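PDB 5Z3K: glucosidase from Croceicoccus marinus, which probably hydrolyses O-glycosidic bonds as a beta-glucosidase of glycoside hydrolase family 39. Local coordinates for residues Val11-Pro16 and Leu426-Leu431; Ser61-Ile66 and Phe107-Glu112. All blocks are in the same frame, centred on the assembly; numbering follows the deposited sequence.

In the fold
Near the N terminus the chain lays down strand 6-13, then leaves it for the eight-stranded parallel barrel. Contact 2 lies early in that barrel. There the loop after strand 53-55 meets the end of the next barrel strand, 104-109, closing a short loop that holds helix 89-100. The chain completes the barrel and goes on into a mostly antiparallel sheet. Contact 1 closes the long loop, pairing strand 6-13 with strand 423-429 in that sheet. Contact 2 is therefore nested inside contact 1. The two do not touch: their centres are about 48 Å apart, on opposite sides of the chain's centre.

Contact 1: Val11-Pro16 and Leu426-Leu431; sequences VNAGEP and LEIGHL
Val11 pairs with Ile428 and Asn12 with Gly429 in parallel register. Three backbone hydrogen bonds join the strands. Val11 N donates to Glu427 O at 2.8 Å. Gly429 N donates to Val11 O, and Ala13 N to Gly429 O, each at 2.9 Å.

The pairing lets the first strand of the chain join a mixed beta sheet whose other strands come from the C-terminal half. Strand 6-13 sits between strands 345-350 and 423-429.

Apolar contacts lie on the buried face. The side chains of Val11 and Ile428 stand side by side and point the same way. With chi1 165°, Val11 CG2 lies beside the backbone N and meets Leu426 CD1 at 3.9 Å, while CG1 faces Ile428 CG2. Ile428 CG2 reaches Ala13 CB at 3.7 Å, and Leu431 CD2 meets the same methyl. Ile370 and Ile372 of strand 369-376 pack here too.

Asn12, on the other face, meets His430 of the loop that follows strand 426-429. Asn12 OD1 accepts from Gly14 N at 3.0 Å, an Asx turn leading into the corner at Gly14 and Glu15. The amide crosses the His430 side chain, with amide and ring planes 24° apart, and Asn12 OD1 lies 3.6 Å from His430 CB.

Contact 2: Ser61-Ile66 and Phe107-Glu112; sequences SRLDTI and FTIASE
Arg62 lies across the backbone of Ala110, Ser111 and Glu112, and this is the tight part of the contact. Its chain bends at chi2 (-70°), which brings Arg62 CD within 3.3 Å of Ser111 O. Arg62 NH1 donates to Ser111 O at 3.0 Å, in the carbonyl plane, and NH2 holds Tyr57 O. The Glu112 side chain crosses that of Arg62 at about a right angle, with the carboxylate and guanidinium planes 6° apart. Glu112 OE1 bonds to His311. It stays 4.1 Å from Arg62 NH1, too far for a salt bridge and well out of the guanidinium plane, so no N-H points at it. Replacing Arg62 by an alanine is likely to leave Ser111 O without its NH1 donor and the Glu112 carboxylate without the nearby positive charge.

Asp64 grips the same backbone further along. Asp64 OD1 accepts from Glu112 N at 2.9 Å, the N-H coming from above the carboxylate plane. Asn116 ND2 is a second donor to OD1, and Thr65 N a weak third.

Leu63 N, bonded weakly to Ala110 O (127°), links this to the looser part. Toward Ser61 and Thr108 the join runs through water. One water donates to Ser61 O and, at 2.7 Å, to Thr108 O. It accepts from Ala110 N at 3.1 Å and weakly from Leu63 N. A second water lies between Ser61 O and Thr108 O. Leu63 turns to helix 123-138 and Ile109.

Segment 107-112 runs off the C-terminal end of a TIM-barrel strand, the end where such barrels carry their active sites. A glycerol, probably from crystallisation, bonds to Thr65 O. Buried polar groups and water thus fix the loop to the strand end more than apolar packing does, and charge attraction between Arg62 and Glu112 probably helps.

Contact 1: Val11-Pro16 and Leu426-Leu431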
loop_
_atom_site.group_PDB
_atom_site.type_symbol
_atom_site.label_atom_id
_atom_site.label_comp_id
_atom_site.label_asym_id
_atom_site.label_seq_id
_atom_site.Cartn_x
_atom_site.Cartn_y
_atom_site.Cartn_z
ATOM N N VAL A 11 -26.883 6.938 2.080
ATOM C CA VAL A 11 -26.201 6.796 0.799
ATOM C C VAL A 11 -27.203 7.048 -0.316
ATOM O O VAL A 11 -28.328 6.540 -0.270
ATOM C CB VAL A 11 -25.587 5.391 0.649
ATOM C CG1 VAL A 11 -25.201 5.115 -0.811
ATOM C CG2 VAL A 11 -24.398 5.234 1.576
ATOM N N ASN A 12 -26.807 7.843 -1.305
ATOM C CA ASN A 12 -27.551 7.963 -2.555
ATOM C C ASN A 12 -26.864 7.058 -3.570
ATOM O O ASN A 12 -25.778 7.382 -4.060
ATOM C CB ASN A 12 -27.596 9.410 -3.056
ATOM C CG ASN A 12 -28.561 9.590 -4.229
ATOM O OD1 ASN A 12 -28.754 8.676 -5.033
ATOM N ND2 ASN A 12 -29.165 10.778 -4.334
ATOM N N ALA A 13 -27.505 5.939 -3.897
ATOM C CA ALA A 13 -26.919 4.930 -4.772
ATOM C C ALA A 13 -27.158 5.199 -6.254
ATOM O O ALA A 13 -26.696 4.420 -7.090
ATOM C CB ALA A 13 -27.463 3.545 -4.404
ATOM N N GLY A 14 -27.826 6.293 -6.603
ATOM C CA GLY A 14 -28.228 6.520 -7.976
ATOM C C GLY A 14 -27.420 7.556 -8.719
ATOM O O GLY A 14 -27.665 7.793 -9.904
ATOM N N GLU A 15 -26.469 8.194 -8.047
ATOM C CA GLU A 15 -25.658 9.171 -8.754
ATOM C C GLU A 15 -24.228 9.183 -8.233
ATOM O O GLU A 15 -23.987 9.381 -7.032
ATOM C CB GLU A 15 -26.264 10.560 -8.640
ATOM C CG GLU A 15 -26.484 11.014 -7.220
ATOM C CD GLU A 15 -27.336 12.254 -7.159
ATOM O OE1 GLU A 15 -28.079 12.501 -8.137
ATOM O OE2 GLU A 15 -27.255 12.976 -6.140
ATOM N N PRO A 16 -23.253 8.997 -9.106
ATOM C CA PRO A 16 -21.866 9.056 -8.655
ATOM C C PRO A 16 -21.479 10.481 -8.297
ATOM O O PRO A 16 -21.910 11.442 -8.939
ATOM C CB PRO A 16 -21.078 8.539 -9.863
ATOM C CG PRO A 16 -21.943 8.820 -11.029
ATOM C CD PRO A 16 -23.366 8.770 -10.558
ATOM N N LEU A 426 -28.387 2.568 8.422
ATOM C CA LEU A 426 -27.885 3.016 7.130
ATOM C C LEU A 426 -29.032 3.006 6.134
ATOM O O LEU A 426 -29.625 1.954 5.893
ATOM C CB LEU A 426 -26.750 2.096 6.644
ATOM C CG LEU A 426 -26.399 2.150 5.152
ATOM C CD1 LEU A 426 -25.831 3.529 4.775
ATOM C CD2 LEU A 426 -25.409 1.033 4.775
ATOM N N GLU A 427 -29.344 4.156 5.538
ATOM C CA GLU A 427 -30.414 4.228 4.547
ATOM C C GLU A 427 -29.813 4.438 3.162
ATOM O O GLU A 427 -29.146 5.451 2.913
ATOM C CB GLU A 427 -31.406 5.344 4.872
ATOM C CG GLU A 427 -32.504 5.487 3.820
ATOM C CD GLU A 427 -33.775 6.131 4.352
ATOM O OE1 GLU A 427 -33.903 6.321 5.582
ATOM O OE2 GLU A 427 -34.658 6.437 3.528
ATOM N N ILE A 428 -30.057 3.492 2.262
ATOM C CA ILE A 428 -29.596 3.577 0.885
ATOM C C ILE A 428 -30.805 3.864 0.008
ATOM O O ILE A 428 -31.746 3.069 -0.042
ATOM C CB ILE A 428 -28.888 2.290 0.436
ATOM C CG1 ILE A 428 -27.800 1.879 1.434
ATOM C CG2 ILE A 428 -28.290 2.486 -0.935
ATOM C CD1 ILE A 428 -28.173 0.691 2.311
ATOM N N GLY A 429 -30.785 4.995 -0.681
ATOM C CA GLY A 429 -31.883 5.341 -1.556
ATOM C C GLY A 429 -31.488 5.348 -3.017
ATOM O O GLY A 429 -30.299 5.329 -3.344
ATOM N N HIS A 430 -32.493 5.352 -3.897
ATOM C CA HIS A 430 -32.296 5.479 -5.340
ATOM C C HIS A 430 -31.391 4.383 -5.905
ATOM O O HIS A 430 -30.475 4.657 -6.684
ATOM C CB HIS A 430 -31.742 6.861 -5.689
ATOM C CG HIS A 430 -32.607 7.985 -5.220
ATOM N ND1 HIS A 430 -33.813 8.291 -5.812
ATOM C CD2 HIS A 430 -32.449 8.868 -4.206
ATOM C CE1 HIS A 430 -34.357 9.322 -5.190
ATOM N NE2 HIS A 430 -33.552 9.690 -4.210
ATOM N N LEU A 431 -31.655 3.135 -5.522
ATOM C CA LEU A 431 -30.912 2.029 -6.109
ATOM C C LEU A 431 -31.010 2.130 -7.629
ATOM O O LEU A 431 -32.109 2.363 -8.155
ATOM C CB LEU A 431 -31.437 0.676 -5.626
ATOM C CG LEU A 431 -31.150 0.352 -4.157
ATOM C CD1 LEU A 431 -31.800 -0.964 -3.725
ATOM C CD2 LEU A 431 -29.658 0.317 -3.899
#

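Contact 2: Ser61-Ile66 and Phe107-Glu112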
loop_
_atom_site.group_PDB
_atom_site.type_symbol
_atom_site.label_atom_id
_atom_site.label_comp_id
_atom_site.label_asym_id
_atom_site.label_seq_id
_atom_site.Cartn_x
_atom_site.Cartn_y
_atom_site.Cartn_z
ATOM N N SER A 61 14.108 -10.362 -5.101
ATOM C CA SER A 61 14.186 -9.733 -6.423
ATOM C C SER A 61 15.027 -8.469 -6.358
ATOM O O SER A 61 14.656 -7.414 -6.884
ATOM C CB SER A 61 12.795 -9.400 -6.965
ATOM O OG SER A 61 11.996 -10.569 -7.008
ATOM N N ARG A 62 16.182 -8.575 -5.710
ATOM C CA ARG A 62 17.062 -7.441 -5.483
ATOM C C ARG A 62 18.161 -7.401 -6.536
ATOM O O ARG A 62 18.631 -8.437 -7.016
ATOM C CB ARG A 62 17.683 -7.516 -4.086
ATOM C CG ARG A 62 16.669 -7.556 -2.966
ATOM C CD ARG A 62 15.963 -6.232 -2.817
ATOM N NE ARG A 62 15.002 -6.315 -1.724
ATOM C CZ ARG A 62 15.309 -6.227 -0.431
ATOM N NH1 ARG A 62 16.566 -6.026 -0.037
ATOM N NH2 ARG A 62 14.345 -6.329 0.476
ATOM N N LEU A 63 18.561 -6.188 -6.902
ATOM C CA LEU A 63 19.729 -5.985 -7.754
ATOM C C LEU A 63 20.881 -5.672 -6.805
ATOM O O LEU A 63 21.152 -4.512 -6.496
ATOM C CB LEU A 63 19.499 -4.869 -8.770
ATOM C CG LEU A 63 20.742 -4.572 -9.623
ATOM C CD1 LEU A 63 21.215 -5.849 -10.298
ATOM C CD2 LEU A 63 20.489 -3.472 -10.649
ATOM N N ASP A 64 21.535 -6.719 -6.302
ATOM C CA ASP A 64 22.589 -6.504 -5.323
ATOM C C ASP A 64 23.805 -5.872 -5.997
ATOM O O ASP A 64 24.061 -6.075 -7.188
ATOM C CB ASP A 64 22.970 -7.813 -4.628
ATOM C CG ASP A 64 23.521 -7.591 -3.216
ATOM O OD1 ASP A 64 23.445 -6.454 -2.708
ATOM O OD2 ASP A 64 24.019 -8.555 -2.596
ATOM N N THR A 65 24.525 -5.057 -5.232
ATOM C CA THR A 65 25.652 -4.300 -5.755
ATOM C C THR A 65 26.985 -5.005 -5.538
ATOM O O THR A 65 28.027 -4.469 -5.916
ATOM C CB THR A 65 25.691 -2.901 -5.129
ATOM O OG1 THR A 65 25.530 -3.005 -3.711
ATOM C CG2 THR A 65 24.570 -2.038 -5.701
ATOM N N ILE A 66 26.978 -6.175 -4.914
ATOM C CA ILE A 66 28.105 -7.090 -4.925
ATOM C C ILE A 66 27.598 -8.417 -5.486
ATOM O O ILE A 66 26.400 -8.598 -5.712
ATOM C CB ILE A 66 28.727 -7.273 -3.530
ATOM C CG1 ILE A 66 27.689 -7.871 -2.572
ATOM C CG2 ILE A 66 29.280 -5.941 -3.004
ATOM C CD1 ILE A 66 28.155 -7.990 -1.145
ATOM N N PHE A 107 8.207 -1.960 -9.150
ATOM C CA PHE A 107 9.423 -2.750 -9.046
ATOM C C PHE A 107 10.489 -1.914 -8.351
ATOM O O PHE A 107 10.964 -0.917 -8.906
ATOM C CB PHE A 107 9.891 -3.220 -10.421
ATOM C CG PHE A 107 10.875 -4.345 -10.359
ATOM C CD1 PHE A 107 12.177 -4.121 -9.919
ATOM C CD2 PHE A 107 10.493 -5.633 -10.701
ATOM C CE1 PHE A 107 13.080 -5.156 -9.838
ATOM C CE2 PHE A 107 11.394 -6.674 -10.626
ATOM C CZ PHE A 107 12.690 -6.436 -10.193
ATOM N N THR A 108 10.879 -2.328 -7.149
ATOM C CA THR A 108 11.866 -1.588 -6.376
ATOM C C THR A 108 13.262 -2.079 -6.751
ATOM O O THR A 108 13.581 -3.263 -6.586
ATOM C CB THR A 108 11.632 -1.729 -4.872
ATOM O OG1 THR A 108 10.299 -1.300 -4.547
ATOM C CG2 THR A 108 12.621 -0.858 -4.090
ATOM N N ILE A 109 14.079 -1.161 -7.248
ATOM C CA ILE A 109 15.494 -1.396 -7.541
ATOM C C ILE A 109 16.290 -1.132 -6.265
ATOM O O ILE A 109 16.443 0.021 -5.850
ATOM C CB ILE A 109 15.969 -0.487 -8.686
ATOM C CG1 ILE A 109 15.120 -0.737 -9.944
ATOM C CG2 ILE A 109 17.473 -0.680 -8.961
ATOM C CD1 ILE A 109 15.281 0.294 -11.031
ATOM N N ALA A 110 16.817 -2.190 -5.649
ATOM C CA ALA A 110 17.541 -2.048 -4.388
ATOM C C ALA A 110 18.526 -3.194 -4.216
ATOM O O ALA A 110 18.347 -4.279 -4.778
ATOM C CB ALA A 110 16.584 -2.012 -3.190
ATOM N N SER A 111 19.559 -2.948 -3.403
ATOM C CA SER A 111 20.525 -3.990 -3.085
ATOM C C SER A 111 19.922 -4.973 -2.082
ATOM O O SER A 111 18.754 -4.869 -1.686
ATOM C CB SER A 111 21.819 -3.381 -2.533
ATOM O OG SER A 111 21.625 -2.918 -1.203
ATOM N N GLU A 112 20.736 -5.945 -1.659
ATOM C CA GLU A 112 20.307 -6.973 -0.712
ATOM C C GLU A 112 20.372 -6.445 0.727
ATOM O O GLU A 112 21.131 -6.916 1.577
ATOM C CB GLU A 112 21.147 -8.234 -0.888
ATOM C CG GLU A 112 20.679 -9.414 -0.071
ATOM C CD GLU A 112 19.170 -9.600 -0.130
ATOM O OE1 GLU A 112 18.518 -9.523 0.927
ATOM O OE2 GLU A 112 18.647 -9.823 -1.242
HETATM O O HOH W 1 15.807 -4.657 -7.228
HETATM O O HOH W 2 12.551 -5.717 -6.153
#